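Local coordinates for diguanylate cyclase (Xanthomonas campestris pv. campestris, PDB 5H5O), which binds cyclic GMP through its cyclic nucleotide-binding domain and, as the full-length protein, probably makes cyclic di-GMP from two GTP, at residues A[4-7]-A[8-12]; A[22-25]-A[26-29]; A[96-99]-A[100-104]. One frame throughout, in Å; residues are numbered along the deposited sequence.

Contact 1. Residues A[4-7]-A[8-12]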
ATOM      1  N   ALA A   4       1.797  -0.660 -14.238  1.00 85.82           N
ATOM      2  CA  ALA A   4       2.772  -1.094 -13.237  1.00 78.15           C
ATOM      3  C   ALA A   4       4.225  -0.683 -13.508  1.00 75.56           C
ATOM      4  O   ALA A   4       4.659   0.389 -13.092  1.00 85.42           O
ATOM      5  CB  ALA A   4       2.670  -2.600 -13.044  1.00 73.78           C
ATOM      6  N   LEU A   5       4.965  -1.542 -14.197  1.00 65.46           N
ATOM      7  CA  LEU A   5       6.395  -1.327 -14.467  1.00 54.90           C
ATOM      8  C   LEU A   5       7.311  -1.316 -13.235  1.00 41.94           C
ATOM      9  O   LEU A   5       7.308  -0.396 -12.418  1.00 44.02           O
ATOM     10  CB  LEU A   5       6.654  -0.117 -15.375  1.00 51.59           C
ATOM     11  CG  LEU A   5       6.932  -0.474 -16.841  1.00 51.14           C
ATOM     12  CD1 LEU A   5       5.924  -1.486 -17.407  1.00 42.14           C
ATOM     13  CD2 LEU A   5       6.944   0.768 -17.706  1.00 51.03           C
HETATM   14  N   MSE A   6       8.087  -2.382 -13.125  1.00 26.73           N
HETATM   15  CA  MSE A   6       9.174  -2.462 -12.183  1.00 25.91           C
HETATM   16  C   MSE A   6      10.313  -1.604 -12.717  1.00 26.52           C
HETATM   17  O   MSE A   6      10.333  -1.267 -13.912  1.00 21.74           O
HETATM   18  CB  MSE A   6       9.644  -3.914 -12.080  1.00 24.03           C
HETATM   19  CG  MSE A   6       8.517  -4.924 -12.028  1.00 22.22           C
HETATM   20 SE   MSE A   6       7.669  -4.838 -10.326  0.49 44.88          SE
HETATM   21  CE  MSE A   6       9.122  -5.491  -9.206  1.00 57.56           C
ATOM     22  N   THR A   7      11.258  -1.264 -11.842  1.00 25.74           N
ATOM     23  CA  THR A   7      12.534  -0.673 -12.256  1.00 19.62           C
ATOM     24  C   THR A   7      13.479  -1.800 -12.744  1.00 17.68           C
ATOM     25  O   THR A   7      13.184  -2.997 -12.574  1.00 16.48           O
ATOM     26  CB  THR A   7      13.204   0.080 -11.092  1.00 26.34           C
ATOM     27  OG1 THR A   7      13.580  -0.856 -10.084  1.00 22.56           O
ATOM     28  CG2 THR A   7      12.246   1.117 -10.480  1.00 25.73           C
ATOM     29  N   ALA A   8      14.593  -1.429 -13.365  1.00 22.83           N
ATOM     30  CA  ALA A   8      15.555  -2.434 -13.838  1.00 30.64           C
ATOM     31  C   ALA A   8      16.096  -3.236 -12.637  1.00 29.39           C
ATOM     32  O   ALA A   8      16.177  -4.467 -12.661  1.00 23.10           O
ATOM     33  CB  ALA A   8      16.689  -1.766 -14.592  1.00 14.32           C
ATOM     34  N   GLU A   9      16.447  -2.516 -11.581  1.00 23.03           N
ATOM     35  CA  GLU A   9      16.906  -3.132 -10.345  1.00 24.65           C
ATOM     36  C   GLU A   9      15.899  -4.152  -9.787  1.00 22.83           C
ATOM     37  O   GLU A   9      16.255  -5.283  -9.456  1.00 27.65           O
ATOM     38  CB  GLU A   9      17.128  -2.030  -9.313  1.00 21.18           C
ATOM     39  CG  GLU A   9      17.519  -2.531  -7.962  1.00 30.90           C
ATOM     40  CD  GLU A   9      17.720  -1.379  -6.985  1.00 38.03           C
ATOM     41  OE1 GLU A   9      16.883  -0.440  -6.977  1.00 28.34           O
ATOM     42  OE2 GLU A   9      18.731  -1.417  -6.257  1.00 33.69           O
ATOM     43  N   GLU A  10      14.644  -3.736  -9.675  1.00 19.92           N
ATOM     44  CA  GLU A  10      13.589  -4.653  -9.244  1.00 27.22           C
ATOM     45  C   GLU A  10      13.495  -5.904 -10.128  1.00 29.74           C
ATOM     46  O   GLU A  10      13.417  -7.036  -9.625  1.00 24.79           O
ATOM     47  CB  GLU A  10      12.242  -3.926  -9.196  1.00 23.30           C
ATOM     48  CG  GLU A  10      12.142  -2.885  -8.084  1.00 25.67           C
ATOM     49  CD  GLU A  10      10.911  -1.994  -8.225  1.00 28.25           C
ATOM     50  OE1 GLU A  10      10.177  -2.117  -9.232  1.00 25.27           O
ATOM     51  OE2 GLU A  10      10.672  -1.172  -7.318  1.00 30.12           O
ATOM     52  N   LEU A  11      13.510  -5.696 -11.443  1.00 22.96           N
ATOM     53  CA  LEU A  11      13.361  -6.800 -12.377  1.00 28.01           C
ATOM     54  C   LEU A  11      14.449  -7.814 -12.103  1.00 20.19           C
ATOM     55  O   LEU A  11      14.151  -8.987 -11.934  1.00 18.57           O
ATOM     56  CB  LEU A  11      13.446  -6.316 -13.830  1.00 25.15           C
ATOM     57  CG  LEU A  11      12.284  -6.555 -14.795  1.00 35.54           C
ATOM     58  CD1 LEU A  11      10.952  -6.726 -14.064  1.00 23.93           C
ATOM     59  CD2 LEU A  11      12.212  -5.414 -15.848  1.00 23.54           C
ATOM     60  N   ALA A  12      15.697  -7.351 -12.027  1.00 23.93           N
ATOM     61  CA  ALA A  12      16.828  -8.243 -11.804  1.00 21.36           C
ATOM     62  C   ALA A  12      16.753  -8.939 -10.442  1.00 27.31           C
ATOM     63  O   ALA A  12      16.930 -10.161 -10.352  1.00 22.48           O
ATOM     64  CB  ALA A  12      18.164  -7.497 -11.937  1.00 22.96           C
TER
HETATM   65  O   HOH W   1      14.217   0.004  -7.680  1.00 23.68           O
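Thr7 and Glu10 form a capping box at the N-terminus of helix 8-17. Thr7 is the N-cap. Its OG1 accepts from the backbone N of Glu10 at 3.1 Å, and the bond is nearly straight, at 168°. The reciprocal bond runs from Thr7 N to Glu10 OE1 at 3.0 Å. This donor stands 55° out of the carboxylate plane, so it meets the oxygen from above. The first regular helical bond follows, from Leu11 N to Thr7 O at 2.9 Å. OG1 of Thr7 lies between its own backbone N and carbonyl carbon (chi1 66°), which turns the hydroxyl toward the first turn. A water bridges Thr7 OG1 and Glu9 OE1 and donates to the glutamate. The residue before the cap packs back on the helix. Met6, a selenomethionine, bends at chi2 and chi3, and its CE reaches Glu10 CB at 3.5 Å. Its CG meets Leu11 CD1 at 3.6 Å. Met6 also packs on Phe112 of helix 106-121 and on Ile41 of strand 39-44. The other carboxylate oxygen of Glu10, OE2, makes a salt bridge with Arg115. The two oxygens are thus held separately, OE1 by the cap and OE2 by helix 106-121. The buried acid is probably ionised, and the salt bridge joins the start of helix 8-17 to helix 106-121.

Contact 2. Residues A[22-25]-A[26-29]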
ATOM      1  N   GLU A  22       6.685 -20.460 -17.089  1.00 25.16           N
ATOM      2  CA  GLU A  22       6.150 -20.352 -18.437  1.00 22.79           C
ATOM      3  C   GLU A  22       4.682 -20.660 -18.385  1.00 30.20           C
ATOM      4  O   GLU A  22       4.249 -21.517 -17.622  1.00 37.89           O
ATOM      5  CB  GLU A  22       6.852 -21.331 -19.380  1.00 30.54           C
ATOM      6  CG  GLU A  22       8.278 -20.934 -19.695  1.00 43.73           C
ATOM      7  CD  GLU A  22       9.052 -22.026 -20.397  1.00 55.10           C
ATOM      8  OE1 GLU A  22       8.416 -22.943 -20.959  1.00 54.22           O
ATOM      9  OE2 GLU A  22      10.302 -21.965 -20.377  1.00 61.07           O
ATOM     10  N   ILE A  23       3.897 -19.947 -19.172  1.00 25.68           N
ATOM     11  CA  ILE A  23       2.488 -20.249 -19.200  1.00 23.80           C
ATOM     12  C   ILE A  23       1.950 -20.135 -20.617  1.00 23.65           C
ATOM     13  O   ILE A  23       2.198 -19.153 -21.319  1.00 28.20           O
ATOM     14  CB  ILE A  23       1.688 -19.434 -18.133  1.00 26.73           C
ATOM     15  CG1 ILE A  23       0.200 -19.766 -18.213  1.00 24.70           C
ATOM     16  CG2 ILE A  23       1.960 -17.926 -18.224  1.00 19.31           C
ATOM     17  CD1 ILE A  23      -0.669 -18.784 -17.453  1.00 36.22           C
ATOM     18  N   ALA A  24       1.259 -21.176 -21.059  1.00 33.30           N
ATOM     19  CA  ALA A  24       0.805 -21.231 -22.446  1.00 34.67           C
ATOM     20  C   ALA A  24      -0.380 -20.306 -22.693  1.00 33.72           C
ATOM     21  O   ALA A  24      -1.141 -19.988 -21.770  1.00 39.75           O
ATOM     22  CB  ALA A  24       0.462 -22.680 -22.851  1.00 32.85           C
ATOM     23  N   ALA A  25      -0.520 -19.879 -23.945  1.00 32.95           N
ATOM     24  CA  ALA A  25      -1.685 -19.142 -24.414  1.00 29.29           C
ATOM     25  C   ALA A  25      -2.980 -19.833 -23.993  1.00 40.11           C
ATOM     26  O   ALA A  25      -3.154 -21.027 -24.217  1.00 44.57           O
ATOM     27  CB  ALA A  25      -1.633 -19.009 -25.923  1.00 32.30           C
ATOM     28  N   GLY A  26      -3.883 -19.084 -23.370  1.00 40.66           N
ATOM     29  CA  GLY A  26      -5.164 -19.628 -22.963  1.00 33.03           C
ATOM     30  C   GLY A  26      -5.197 -20.221 -21.570  1.00 38.08           C
ATOM     31  O   GLY A  26      -6.270 -20.462 -21.027  1.00 38.02           O
ATOM     32  N   GLN A  27      -4.032 -20.446 -20.971  1.00 40.85           N
ATOM     33  CA  GLN A  27      -3.980 -21.063 -19.648  1.00 30.28           C
ATOM     34  C   GLN A  27      -4.269 -20.087 -18.514  1.00 31.02           C
ATOM     35  O   GLN A  27      -3.837 -18.937 -18.534  1.00 29.12           O
ATOM     36  CB  GLN A  27      -2.619 -21.713 -19.407  1.00 37.78           C
ATOM     37  CG  GLN A  27      -2.235 -22.753 -20.437  1.00 37.05           C
ATOM     38  CD  GLN A  27      -3.289 -23.835 -20.605  1.00 55.91           C
ATOM     39  OE1 GLN A  27      -3.701 -24.478 -19.636  1.00 57.91           O
ATOM     40  NE2 GLN A  27      -3.731 -24.044 -21.848  1.00 63.95           N
ATOM     41  N   ALA A  28      -4.986 -20.568 -17.507  1.00 34.55           N
ATOM     42  CA  ALA A  28      -5.234 -19.773 -16.322  1.00 39.24           C
ATOM     43  C   ALA A  28      -4.035 -19.881 -15.386  1.00 38.54           C
ATOM     44  O   ALA A  28      -3.436 -20.954 -15.250  1.00 37.89           O
ATOM     45  CB  ALA A  28      -6.498 -20.249 -15.634  1.00 37.50           C
ATOM     46  N   LEU A  29      -3.679 -18.761 -14.767  1.00 28.60           N
ATOM     47  CA  LEU A  29      -2.655 -18.731 -13.733  1.00 31.10           C
ATOM     48  C   LEU A  29      -3.328 -18.889 -12.370  1.00 35.06           C
ATOM     49  O   LEU A  29      -2.879 -19.665 -11.516  1.00 27.44           O
ATOM     50  CB  LEU A  29      -1.890 -17.414 -13.796  1.00 34.66           C
ATOM     51  CG  LEU A  29      -0.757 -17.232 -12.790  1.00 29.98           C
ATOM     52  CD1 LEU A  29       0.347 -18.248 -13.068  1.00 31.05           C
ATOM     53  CD2 LEU A  29      -0.225 -15.790 -12.854  1.00 26.27           C
TER
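This is a local turn contact at the surface, where the chain passes from strand 19-23 to strand 28-30. A type II beta turn runs from Ala24 to Gln27. It is closed by a bond from Gln27 N to Ala24 O, 3.0 Å long with an N-H...O angle of 159°. Gly26 takes the third position of the turn with phi 90°, the positive phi of this turn type, where glycine is common. Gln27 and Ile23 meet at the base of the turn. Gln27 has its CG beside its own backbone N and bends at chi2, which folds the side chain back toward Ala24. Its CG touches Ala24 CB at 3.6 Å. Its CB meets Ile23 CG1, also at 3.6 Å. Ile23 is extended, with CG1 anti to the backbone N (chi1 179°). That carries CD1 across to within 3.4 Å of Gln27 O, and to 4.1 Å from Leu29 CB. Outside the turn, Asp87 OD1 accepts from Ala25 N. Ile23 is bonded through its backbone to Ser88 of strand 88-93, and Gly26 and Gln27 to Ala84 of strand 81-84. The turn thus steps from the edge strand of one antiparallel sheet to the edge strand of the other, with Ile23 resting on both Ala84 and Ser88.

Contact 3. Residues A[96-99]-A[100-104]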
ATOM      1  N   ASP A  96       7.980 -16.432   1.003  1.00 26.05           N
ATOM      2  CA  ASP A  96       9.306 -16.582   1.601  1.00 31.11           C
ATOM      3  C   ASP A  96      10.379 -15.830   0.822  1.00 31.09           C
ATOM      4  O   ASP A  96      11.305 -15.265   1.422  1.00 22.36           O
ATOM      5  CB  ASP A  96       9.697 -18.063   1.706  1.00 45.69           C
ATOM      6  CG  ASP A  96       8.909 -18.808   2.778  1.00 56.96           C
ATOM      7  OD1 ASP A  96       8.302 -18.141   3.649  1.00 48.64           O
ATOM      8  OD2 ASP A  96       8.907 -20.063   2.751  1.00 61.90           O
ATOM      9  N   ASP A  97      10.254 -15.830  -0.510  1.00 25.97           N
ATOM     10  CA  ASP A  97      11.183 -15.111  -1.374  1.00 26.27           C
ATOM     11  C   ASP A  97      11.123 -13.627  -1.032  1.00 28.45           C
ATOM     12  O   ASP A  97      12.150 -12.960  -0.917  1.00 29.53           O
ATOM     13  CB  ASP A  97      10.816 -15.282  -2.865  1.00 27.63           C
ATOM     14  CG  ASP A  97      10.861 -16.730  -3.338  1.00 29.70           C
ATOM     15  OD1 ASP A  97      11.558 -17.551  -2.705  1.00 27.21           O
ATOM     16  OD2 ASP A  97      10.196 -17.046  -4.358  1.00 30.87           O
ATOM     17  N   PHE A  98       9.908 -13.106  -0.888  1.00 24.94           N
ATOM     18  CA  PHE A  98       9.738 -11.694  -0.591  1.00 30.71           C
ATOM     19  C   PHE A  98      10.332 -11.355   0.776  1.00 32.52           C
ATOM     20  O   PHE A  98      10.995 -10.323   0.930  1.00 28.91           O
ATOM     21  CB  PHE A  98       8.260 -11.281  -0.666  1.00 32.53           C
ATOM     22  CG  PHE A  98       8.018  -9.837  -0.329  1.00 33.19           C
ATOM     23  CD1 PHE A  98       8.348  -8.834  -1.230  1.00 27.12           C
ATOM     24  CD2 PHE A  98       7.474  -9.475   0.905  1.00 39.96           C
ATOM     25  CE1 PHE A  98       8.136  -7.498  -0.920  1.00 26.44           C
ATOM     26  CE2 PHE A  98       7.254  -8.138   1.227  1.00 32.87           C
ATOM     27  CZ  PHE A  98       7.586  -7.144   0.316  1.00 31.48           C
ATOM     28  N   GLN A  99      10.117 -12.229   1.759  1.00 24.60           N
ATOM     29  CA  GLN A  99      10.717 -11.993   3.066  1.00 34.20           C
ATOM     30  C   GLN A  99      12.242 -11.968   2.968  1.00 34.78           C
ATOM     31  O   GLN A  99      12.890 -11.153   3.630  1.00 26.61           O
ATOM     32  CB  GLN A  99      10.263 -13.018   4.108  1.00 33.40           C
ATOM     33  CG  GLN A  99      10.937 -12.815   5.460  1.00 41.16           C
ATOM     34  CD  GLN A  99      10.710 -11.409   6.024  1.00 37.17           C
ATOM     35  OE1 GLN A  99      11.653 -10.716   6.398  1.00 44.42           O
ATOM     36  NE2 GLN A  99       9.453 -10.986   6.070  1.00 28.62           N
ATOM     37  N   ARG A 100      12.812 -12.842   2.132  1.00 30.10           N
ATOM     38  CA  ARG A 100      14.261 -12.844   1.934  1.00 27.50           C
ATOM     39  C   ARG A 100      14.724 -11.524   1.335  1.00 33.57           C
ATOM     40  O   ARG A 100      15.744 -10.964   1.749  1.00 38.24           O
ATOM     41  CB  ARG A 100      14.708 -14.012   1.043  1.00 36.91           C
ATOM     42  CG  ARG A 100      14.880 -15.327   1.786  1.00 39.92           C
ATOM     43  CD  ARG A 100      15.061 -16.501   0.839  1.00 40.08           C
ATOM     44  NE  ARG A 100      14.227 -17.632   1.228  1.00 50.04           N
ATOM     45  CZ  ARG A 100      13.283 -18.167   0.461  1.00 60.10           C
ATOM     46  NH1 ARG A 100      13.061 -17.687  -0.751  1.00 58.77           N
ATOM     47  NH2 ARG A 100      12.571 -19.194   0.903  1.00 72.77           N
ATOM     48  N   LEU A 101      13.946 -11.031   0.374  1.00 26.82           N
ATOM     49  CA  LEU A 101      14.231  -9.784  -0.338  1.00 27.82           C
ATOM     50  C   LEU A 101      14.237  -8.580   0.600  1.00 20.65           C
ATOM     51  O   LEU A 101      15.134  -7.742   0.551  1.00 26.32           O
ATOM     52  CB  LEU A 101      13.166  -9.581  -1.413  1.00 26.50           C
ATOM     53  CG  LEU A 101      13.512  -8.851  -2.702  1.00 36.96           C
ATOM     54  CD1 LEU A 101      14.967  -9.052  -3.068  1.00 39.64           C
ATOM     55  CD2 LEU A 101      12.596  -9.373  -3.812  1.00 31.05           C
ATOM     56  N   VAL A 102      13.219  -8.507   1.454  1.00 21.37           N
ATOM     57  CA  VAL A 102      13.120  -7.449   2.448  1.00 31.84           C
ATOM     58  C   VAL A 102      14.371  -7.434   3.314  1.00 33.40           C
ATOM     59  O   VAL A 102      14.950  -6.380   3.563  1.00 37.14           O
ATOM     60  CB  VAL A 102      11.899  -7.652   3.375  1.00 39.86           C
ATOM     61  CG1 VAL A 102      11.807  -6.526   4.372  1.00 45.16           C
ATOM     62  CG2 VAL A 102      10.631  -7.722   2.574  1.00 46.51           C
ATOM     63  N   ASP A 103      14.783  -8.616   3.763  1.00 37.10           N
ATOM     64  CA  ASP A 103      15.914  -8.741   4.674  1.00 42.35           C
ATOM     65  C   ASP A 103      17.217  -8.326   4.012  1.00 49.55           C
ATOM     66  O   ASP A 103      18.079  -7.719   4.646  1.00 51.44           O
ATOM     67  CB  ASP A 103      16.038 -10.176   5.197  1.00 43.61           C
ATOM     68  CG  ASP A 103      14.899 -10.564   6.114  1.00 46.96           C
ATOM     69  OD1 ASP A 103      14.335  -9.659   6.766  1.00 47.02           O
ATOM     70  OD2 ASP A 103      14.562 -11.768   6.179  1.00 54.48           O
ATOM     71  N   HIS A 104      17.365  -8.660   2.736  1.00 47.24           N
ATOM     72  CA  HIS A 104      18.602  -8.346   2.029  1.00 41.55           C
ATOM     73  C   HIS A 104      18.623  -6.916   1.480  1.00 29.26           C
ATOM     74  O   HIS A 104      19.682  -6.280   1.420  1.00 34.27           O
ATOM     75  CB  HIS A 104      18.866  -9.366   0.915  1.00 37.76           C
ATOM     76  CG  HIS A 104      20.044  -9.025   0.054  1.00 51.53           C
ATOM     77  ND1 HIS A 104      19.938  -8.244  -1.075  1.00 56.49           N
ATOM     78  CD2 HIS A 104      21.353  -9.356   0.160  1.00 60.41           C
ATOM     79  CE1 HIS A 104      21.130  -8.110  -1.632  1.00 59.28           C
ATOM     80  NE2 HIS A 104      22.006  -8.775  -0.902  1.00 61.45           N
TER
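Arg100 folds back along helix 95-104 to reach Asp96 and Asp97, one turn earlier. Arg100 NH1 and Asp97 OD1 form a salt bridge, though the modelled 2.5 Å between them is too short to be taken literally. OD1 sits at the edge of the guanidinium group, near its plane. The other oxygen of Asp97, OD2, accepts from the backbone N of Ala94, so the carboxylate links the residue just before the helix to the arginine. One face of the guanidinium lies over the backbone of Asp96, with Asp96 O 3.5 Å above its plane. NH2 of Arg100 also comes within 3.2 Å of Asp96 CB. The bend at chi3 of Arg100 turns the group back over this peptide.

The apolar contact lies between Phe98 and Val102. CG2 of Val102 comes over one face of the phenyl ring in a CH-pi contact. It is 3.9 Å from the ring centroid and 21° off the ring normal, displaced toward the rim. With CG anti to the backbone N (chi1 178°), Phe98 swings its ring so that one face lies under this methyl. Phe98 also meets Val109 and Leu113 of helix 106-121, and Arg114 of the second subunit.

Backbone bonds join Arg100 N to Asp96 O at 2.9 Å and Val102 N to Phe98 O, also at 2.9 Å. This is the i to i+4 pattern of an alpha helix. Salt bridge and CH-pi pair add i to i+3 and i to i+4 side-chain contacts to the helix that follows the beta-roll of a cyclic nucleotide-binding domain.

In the fold
The contacts follow one another along the chain, and none touches another. Contact 1 starts helix 8-17, which leads into strand 19-23 and contact 2, about 22 Å away between centres. Contact 3 lies on helix 95-104, just after strand 88-93. Contacts 1 and 3 are about 16 Å apart between centres and come within about 6 Å at their nearest atoms. Both pack on helix 106-121, which carries the cyclic GMP-binding Arg119. Contact 2 is about 27 Å from contact 3 between centres. Together they mark the two parts of a cyclic nucleotide-binding domain: the helical part at contacts 1 and 3, and the beta-roll at contact 2.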